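Local coordinates for protein glutamate racemase (Campylobacter jejuni, PDB 3UHF) that belongs to the Asp/Glu/hydantoin racemase family and holds D-glutamic acid in a pocket of its two-sheet alpha/beta structure, at residues A[128-139]-A[156-167]. Numbering follows the deposited sequence.
Sequences LHDKNKEILVIA and QGYTNINALATG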
ATOM      1  N   LEU A 128       2.910  14.283 -12.670  1.00 20.00           N
ATOM      2  CA  LEU A 128       2.115  15.319 -13.328  1.00 18.07           C
ATOM      3  C   LEU A 128       2.830  16.663 -13.446  1.00 21.68           C
ATOM      4  O   LEU A 128       2.772  17.307 -14.502  1.00 20.33           O
ATOM      5  CB  LEU A 128       0.795  15.533 -12.583  1.00 18.62           C
ATOM      6  CG  LEU A 128      -0.181  14.359 -12.538  1.00 19.27           C
ATOM      7  CD1 LEU A 128      -1.429  14.787 -11.775  1.00 22.99           C
ATOM      8  CD2 LEU A 128      -0.525  13.926 -13.954  1.00 22.89           C
ATOM      9  N   HIS A 129       3.476  17.084 -12.358  1.00 18.79           N
ATOM     10  CA  HIS A 129       4.202  18.360 -12.278  1.00 19.62           C
ATOM     11  C   HIS A 129       3.415  19.501 -12.918  1.00 23.14           C
ATOM     12  O   HIS A 129       3.955  20.320 -13.666  1.00 23.57           O
ATOM     13  CB  HIS A 129       5.619  18.242 -12.866  1.00 23.43           C
ATOM     14  CG  HIS A 129       5.647  17.729 -14.267  1.00 27.25           C
ATOM     15  ND1 HIS A 129       5.778  16.390 -14.568  1.00 30.58           N
ATOM     16  CD2 HIS A 129       5.546  18.373 -15.453  1.00 23.47           C
ATOM     17  CE1 HIS A 129       5.757  16.231 -15.879  1.00 27.05           C
ATOM     18  NE2 HIS A 129       5.609  17.417 -16.439  1.00 29.99           N
ATOM     19  N   ASP A 130       2.119  19.516 -12.615  1.00 23.84           N
ATOM     20  CA  ASP A 130       1.197  20.523 -13.121  1.00 24.29           C
ATOM     21  C   ASP A 130      -0.071  20.431 -12.278  1.00 19.97           C
ATOM     22  O   ASP A 130      -0.833  19.467 -12.402  1.00 20.66           O
ATOM     23  CB  ASP A 130       0.888  20.251 -14.596  1.00 24.64           C
ATOM     24  CG  ASP A 130      -0.043  21.282 -15.206  1.00 32.58           C
ATOM     25  OD1 ASP A 130      -0.625  22.092 -14.455  1.00 28.00           O
ATOM     26  OD2 ASP A 130      -0.198  21.271 -16.445  1.00 34.05           O
ATOM     27  N   LYS A 131      -0.292  21.431 -11.422  1.00 23.91           N
ATOM     28  CA  LYS A 131      -1.418  21.402 -10.478  1.00 20.73           C
ATOM     29  C   LYS A 131      -2.784  21.463 -11.163  1.00 27.99           C
ATOM     30  O   LYS A 131      -3.813  21.265 -10.518  1.00 27.75           O
ATOM     31  CB  LYS A 131      -1.317  22.543  -9.457  1.00 23.48           C
ATOM     32  CG  LYS A 131      -1.458  23.948 -10.064  1.00 24.15           C
ATOM     33  CD  LYS A 131      -1.872  24.949  -9.005  1.00 40.58           C
ATOM     34  CE  LYS A 131      -2.247  26.295  -9.613  1.00 47.38           C
ATOM     35  NZ  LYS A 131      -3.336  26.195 -10.630  1.00 48.08           N
ATOM     36  N   ASN A 132      -2.787  21.726 -12.465  1.00 24.79           N
ATOM     37  CA  ASN A 132      -4.025  21.806 -13.233  1.00 26.79           C
ATOM     38  C   ASN A 132      -4.494  20.449 -13.759  1.00 27.36           C
ATOM     39  O   ASN A 132      -5.632  20.317 -14.200  1.00 29.78           O
ATOM     40  CB  ASN A 132      -3.858  22.789 -14.393  1.00 29.59           C
ATOM     41  CG  ASN A 132      -3.645  24.208 -13.914  1.00 34.95           C
ATOM     42  OD1 ASN A 132      -4.393  24.700 -13.069  1.00 35.52           O
ATOM     43  ND2 ASN A 132      -2.606  24.864 -14.427  1.00 36.20           N
ATOM     44  N   LYS A 133      -3.617  19.448 -13.723  1.00 21.60           N
ATOM     45  CA  LYS A 133      -3.962  18.121 -14.235  1.00 18.58           C
ATOM     46  C   LYS A 133      -4.986  17.408 -13.354  1.00 27.76           C
ATOM     47  O   LYS A 133      -5.093  17.672 -12.160  1.00 26.54           O
ATOM     48  CB  LYS A 133      -2.709  17.261 -14.408  1.00 21.68           C
ATOM     49  CG  LYS A 133      -1.783  17.738 -15.522  1.00 27.59           C
ATOM     50  CD  LYS A 133      -2.469  17.651 -16.873  1.00 41.42           C
ATOM     51  CE  LYS A 133      -1.644  18.323 -17.958  1.00 54.90           C
ATOM     52  NZ  LYS A 133      -0.296  17.695 -18.066  1.00 61.68           N
ATOM     53  N   GLU A 134      -5.732  16.494 -13.972  0.50 24.94           N
ATOM     54  CA  GLU A 134      -6.811  15.763 -13.313  0.50 23.68           C
ATOM     55  C   GLU A 134      -6.300  14.538 -12.564  0.50 19.50           C
ATOM     56  O   GLU A 134      -5.583  13.716 -13.130  0.50 23.46           O
ATOM     57  CB  GLU A 134      -7.819  15.290 -14.363  0.50 25.66           C
ATOM     58  CG  GLU A 134      -8.310  16.372 -15.304  0.50 31.53           C
ATOM     59  CD  GLU A 134      -9.629  16.966 -14.864  0.50 41.48           C
ATOM     60  OE1 GLU A 134     -10.272  16.378 -13.967  0.50 38.65           O
ATOM     61  OE2 GLU A 134     -10.012  18.028 -15.406  0.50 42.21           O
ATOM     62  N   ILE A 135      -6.697  14.399 -11.304  1.00 18.02           N
ATOM     63  CA  ILE A 135      -6.346  13.219 -10.531  1.00 15.34           C
ATOM     64  C   ILE A 135      -7.605  12.463 -10.099  1.00 21.25           C
ATOM     65  O   ILE A 135      -8.563  13.062  -9.618  1.00 21.36           O
ATOM     66  CB  ILE A 135      -5.583  13.606  -9.243  1.00 16.93           C
ATOM     67  CG1 ILE A 135      -4.307  14.370  -9.587  1.00 21.22           C
ATOM     68  CG2 ILE A 135      -5.250  12.363  -8.391  1.00 19.73           C
ATOM     69  CD1 ILE A 135      -3.613  14.924  -8.370  1.00 23.78           C
ATOM     70  N   LEU A 136      -7.588  11.148 -10.268  1.00 17.98           N
ATOM     71  CA  LEU A 136      -8.621  10.292  -9.690  1.00 16.73           C
ATOM     72  C   LEU A 136      -7.955   9.424  -8.624  1.00 15.36           C
ATOM     73  O   LEU A 136      -6.972   8.729  -8.901  1.00 20.06           O
ATOM     74  CB  LEU A 136      -9.267   9.418 -10.764  1.00 17.96           C
ATOM     75  CG  LEU A 136     -10.201   8.328 -10.213  1.00 21.05           C
ATOM     76  CD1 LEU A 136     -11.302   8.974  -9.386  1.00 21.12           C
ATOM     77  CD2 LEU A 136     -10.773   7.503 -11.367  1.00 19.54           C
ATOM     78  N   VAL A 137      -8.452   9.511  -7.394  1.00 18.28           N
ATOM     79  CA  VAL A 137      -7.961   8.658  -6.325  1.00 14.68           C
ATOM     80  C   VAL A 137      -9.002   7.569  -6.104  1.00 16.62           C
ATOM     81  O   VAL A 137     -10.163   7.882  -5.879  1.00 17.44           O
ATOM     82  CB  VAL A 137      -7.826   9.436  -5.014  1.00 15.46           C
ATOM     83  CG1 VAL A 137      -7.298   8.523  -3.916  1.00 19.91           C
ATOM     84  CG2 VAL A 137      -6.896  10.639  -5.210  1.00 17.84           C
ATOM     85  N   ILE A 138      -8.604   6.303  -6.207  1.00 15.95           N
ATOM     86  CA  ILE A 138      -9.539   5.210  -5.890  1.00 16.47           C
ATOM     87  C   ILE A 138      -8.996   4.422  -4.710  1.00 18.38           C
ATOM     88  O   ILE A 138      -7.792   4.197  -4.617  1.00 16.76           O
ATOM     89  CB  ILE A 138      -9.822   4.290  -7.104  1.00 16.22           C
ATOM     90  CG1 ILE A 138      -8.516   3.701  -7.669  1.00 18.56           C
ATOM     91  CG2 ILE A 138     -10.612   5.072  -8.154  1.00 16.59           C
ATOM     92  CD1 ILE A 138      -8.726   2.570  -8.716  1.00 16.97           C
ATOM     93  N   ALA A 139      -9.883   4.002  -3.804  1.00 16.16           N
ATOM     94  CA  ALA A 139      -9.436   3.436  -2.547  1.00 15.39           C
ATOM     95  C   ALA A 139     -10.617   2.808  -1.836  1.00 15.99           C
ATOM     96  O   ALA A 139     -11.726   2.816  -2.353  1.00 15.92           O
ATOM     97  CB  ALA A 139      -8.815   4.533  -1.655  1.00 13.51           C
ATOM     98  N   GLN A 156      -1.218  21.155  -1.863  1.00 23.18           N
ATOM     99  CA  GLN A 156      -0.203  21.379  -2.895  1.00 20.92           C
ATOM    100  C   GLN A 156      -0.793  22.073  -4.121  1.00 24.03           C
ATOM    101  O   GLN A 156      -0.119  22.252  -5.137  1.00 25.51           O
ATOM    102  CB  GLN A 156       0.476  20.059  -3.280  1.00 24.82           C
ATOM    103  CG  GLN A 156       1.423  19.534  -2.202  1.00 26.55           C
ATOM    104  CD  GLN A 156       2.612  20.454  -1.964  1.00 23.90           C
ATOM    105  OE1 GLN A 156       3.229  20.963  -2.909  1.00 21.92           O
ATOM    106  NE2 GLN A 156       2.950  20.664  -0.696  1.00 26.60           N
ATOM    107  N   GLY A 157      -2.060  22.457  -4.019  1.00 23.70           N
ATOM    108  CA  GLY A 157      -2.708  23.233  -5.061  1.00 26.69           C
ATOM    109  C   GLY A 157      -3.354  22.384  -6.136  1.00 26.22           C
ATOM    110  O   GLY A 157      -3.885  22.917  -7.110  1.00 29.70           O
ATOM    111  N   TYR A 158      -3.305  21.065  -5.969  1.00 20.32           N
ATOM    112  CA  TYR A 158      -3.927  20.149  -6.917  1.00 22.46           C
ATOM    113  C   TYR A 158      -5.405  20.019  -6.581  1.00 30.46           C
ATOM    114  O   TYR A 158      -5.789  19.177  -5.771  1.00 28.26           O
ATOM    115  CB  TYR A 158      -3.256  18.775  -6.870  1.00 22.65           C
ATOM    116  CG  TYR A 158      -1.948  18.741  -7.617  1.00 21.19           C
ATOM    117  CD1 TYR A 158      -0.827  19.390  -7.116  1.00 21.44           C
ATOM    118  CD2 TYR A 158      -1.840  18.086  -8.839  1.00 21.76           C
ATOM    119  CE1 TYR A 158       0.369  19.385  -7.805  1.00 24.88           C
ATOM    120  CE2 TYR A 158      -0.643  18.070  -9.531  1.00 21.72           C
ATOM    121  CZ  TYR A 158       0.453  18.725  -9.011  1.00 23.08           C
ATOM    122  OH  TYR A 158       1.649  18.725  -9.689  1.00 23.56           O
ATOM    123  N   THR A 159      -6.230  20.854  -7.207  1.00 27.73           N
ATOM    124  CA  THR A 159      -7.644  20.935  -6.850  1.00 32.21           C
ATOM    125  C   THR A 159      -8.546  20.207  -7.840  1.00 33.99           C
ATOM    126  O   THR A 159      -9.732  19.996  -7.575  1.00 33.33           O
ATOM    127  CB  THR A 159      -8.105  22.399  -6.747  1.00 38.97           C
ATOM    128  OG1 THR A 159      -7.938  23.040  -8.017  1.00 40.66           O
ATOM    129  CG2 THR A 159      -7.285  23.142  -5.707  1.00 43.34           C
ATOM    130  N   ASN A 160      -7.963  19.805  -8.962  0.52 30.53           N
ATOM    131  CA  ASN A 160      -8.677  19.092 -10.009  0.52 28.26           C
ATOM    132  C   ASN A 160      -8.724  17.609  -9.670  0.52 28.09           C
ATOM    133  O   ASN A 160      -8.077  16.791 -10.326  0.52 28.05           O
ATOM    134  CB  ASN A 160      -7.940  19.311 -11.327  0.52 31.69           C
ATOM    135  CG  ASN A 160      -8.805  19.071 -12.534  0.52 32.47           C
ATOM    136  OD1 ASN A 160      -9.976  18.722 -12.418  0.52 37.36           O
ATOM    137  ND2 ASN A 160      -8.231  19.277 -13.713  0.52 35.51           N
ATOM    138  N   ILE A 161      -9.474  17.260  -8.629  1.00 26.01           N
ATOM    139  CA  ILE A 161      -9.413  15.916  -8.093  1.00 25.19           C
ATOM    140  C   ILE A 161     -10.770  15.285  -7.855  1.00 28.50           C
ATOM    141  O   ILE A 161     -11.739  15.953  -7.493  1.00 26.86           O
ATOM    142  CB  ILE A 161      -8.601  15.873  -6.774  1.00 33.49           C
ATOM    143  CG1 ILE A 161      -9.245  16.755  -5.708  1.00 41.95           C
ATOM    144  CG2 ILE A 161      -7.149  16.310  -6.998  1.00 34.73           C
ATOM    145  CD1 ILE A 161      -8.340  17.028  -4.529  1.00 46.42           C
ATOM    146  N   ASN A 162     -10.840  13.991  -8.131  0.61 23.24           N
ATOM    147  CA  ASN A 162     -11.973  13.165  -7.753  0.61 26.82           C
ATOM    148  C   ASN A 162     -11.437  12.130  -6.783  0.61 25.29           C
ATOM    149  O   ASN A 162     -10.321  11.636  -6.953  0.61 24.11           O
ATOM    150  CB  ASN A 162     -12.572  12.464  -8.973  0.61 30.77           C
ATOM    151  CG  ASN A 162     -13.455  13.376  -9.806  0.61 42.10           C
ATOM    152  OD1 ASN A 162     -13.983  14.371  -9.309  0.61 47.03           O
ATOM    153  ND2 ASN A 162     -13.627  13.033 -11.079  0.61 41.18           N
ATOM    154  N   ALA A 163     -12.214  11.819  -5.754  1.00 25.08           N
ATOM    155  CA  ALA A 163     -11.844  10.782  -4.805  1.00 19.84           C
ATOM    156  C   ALA A 163     -13.022   9.818  -4.726  1.00 21.44           C
ATOM    157  O   ALA A 163     -14.115  10.216  -4.346  1.00 22.40           O
ATOM    158  CB  ALA A 163     -11.568  11.400  -3.445  1.00 22.97           C
ATOM    159  N   LEU A 164     -12.818   8.575  -5.166  0.55 21.05           N
ATOM    160  CA  LEU A 164     -13.907   7.598  -5.251  0.55 20.81           C
ATOM    161  C   LEU A 164     -13.580   6.330  -4.478  0.55 18.00           C
ATOM    162  O   LEU A 164     -12.484   5.782  -4.603  0.55 18.49           O
ATOM    163  CB  LEU A 164     -14.212   7.220  -6.708  0.55 18.84           C
ATOM    164  CG  LEU A 164     -15.014   8.174  -7.598  0.55 25.14           C
ATOM    165  CD1 LEU A 164     -15.241   7.543  -8.956  0.55 25.94           C
ATOM    166  CD2 LEU A 164     -16.341   8.530  -6.964  0.55 28.08           C
ATOM    167  N   ALA A 165     -14.537   5.867  -3.684  1.00 16.41           N
ATOM    168  CA  ALA A 165     -14.427   4.569  -3.036  1.00 17.73           C
ATOM    169  C   ALA A 165     -14.813   3.527  -4.077  1.00 20.92           C
ATOM    170  O   ALA A 165     -15.887   3.605  -4.653  1.00 22.24           O
ATOM    171  CB  ALA A 165     -15.364   4.490  -1.839  1.00 20.65           C
ATOM    172  N   THR A 166     -13.933   2.563  -4.325  1.00 17.79           N
ATOM    173  CA  THR A 166     -14.232   1.494  -5.270  1.00 16.33           C
ATOM    174  C   THR A 166     -14.074   0.186  -4.500  1.00 20.89           C
ATOM    175  O   THR A 166     -13.198  -0.616  -4.781  1.00 18.03           O
ATOM    176  CB  THR A 166     -13.295   1.534  -6.486  1.00 18.53           C
ATOM    177  OG1 THR A 166     -11.935   1.429  -6.049  1.00 16.81           O
ATOM    178  CG2 THR A 166     -13.466   2.860  -7.247  1.00 18.01           C
ATOM    179  N   GLY A 167     -14.952  -0.006  -3.520  1.00 21.39           N
ATOM    180  CA  GLY A 167     -14.763  -1.025  -2.504  1.00 28.12           C
ATOM    181  C   GLY A 167     -14.753  -2.469  -2.964  1.00 20.47           C
ATOM    182  O   GLY A 167     -14.017  -3.296  -2.410  1.00 22.92           O
TER
HETATM  183  O   HOH W   1      -5.222  18.975  -9.711  1.00 23.57           O
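With CG set beside its backbone N (chi1 -79°), the ring of Tyr-158 is laid across the turn before strand 135-139, and Lys-131 CA sits over its centre, 3.5 Å from the ring centroid in a CH-pi contact. A flat ring suits this place, since its face lies against the backbone at Lys-131. At its far end the hydroxyl accepts a weak hydrogen bond from Asp-130 N, and Ile-135 CD1 approaches Tyr-158 CD2 obliquely at 3.7 Å. Lys-131 CD lies 3.4 Å from Gly-157 O. Gly-157 has the positive phi of the Schellman motif that ends helix 148-155, and glycine suits it because a CB would jam against the preceding carbonyl. Asn-160 turns its CG away from its own N (chi1 -159°), carrying the amide back to the same turn. There Asn-160 ND2 donates to Asn-132 O at 2.8 Å, with the acceptor almost in the amide plane. An amide fits here because its N-H reaches that carbonyl nearly straight (166°). One water donates to Lys-131 O and Lys-133 O and accepts from Asn-160 N, bridging the segments before they pair as strands.

Beyond this, strands 135-139 and 161-165 run parallel, joined by a ladder from Ile-135 N to Asn-160 O (2.9 Å) through Thr-166 N to Ala-139 O (3.0 Å). Branched Ile-135 lies alongside Ile-161 on the face covered by helix 148-155, where the small Ala-163 and Ala-165 lie against Ile-144 of helix 141-146. On the other face Leu-136 CD1 reaches Asn-162 CB at 3.7 Å. Strand 199-202 pairs with the other side of 135-139, while 161-165 is outermost within this chain. Two helices link the pair in a beta-alpha-beta crossover whose Ala-139 end approaches the bound D-glutamic acid, an architecture characteristic of this racemase family's alpha/beta domains.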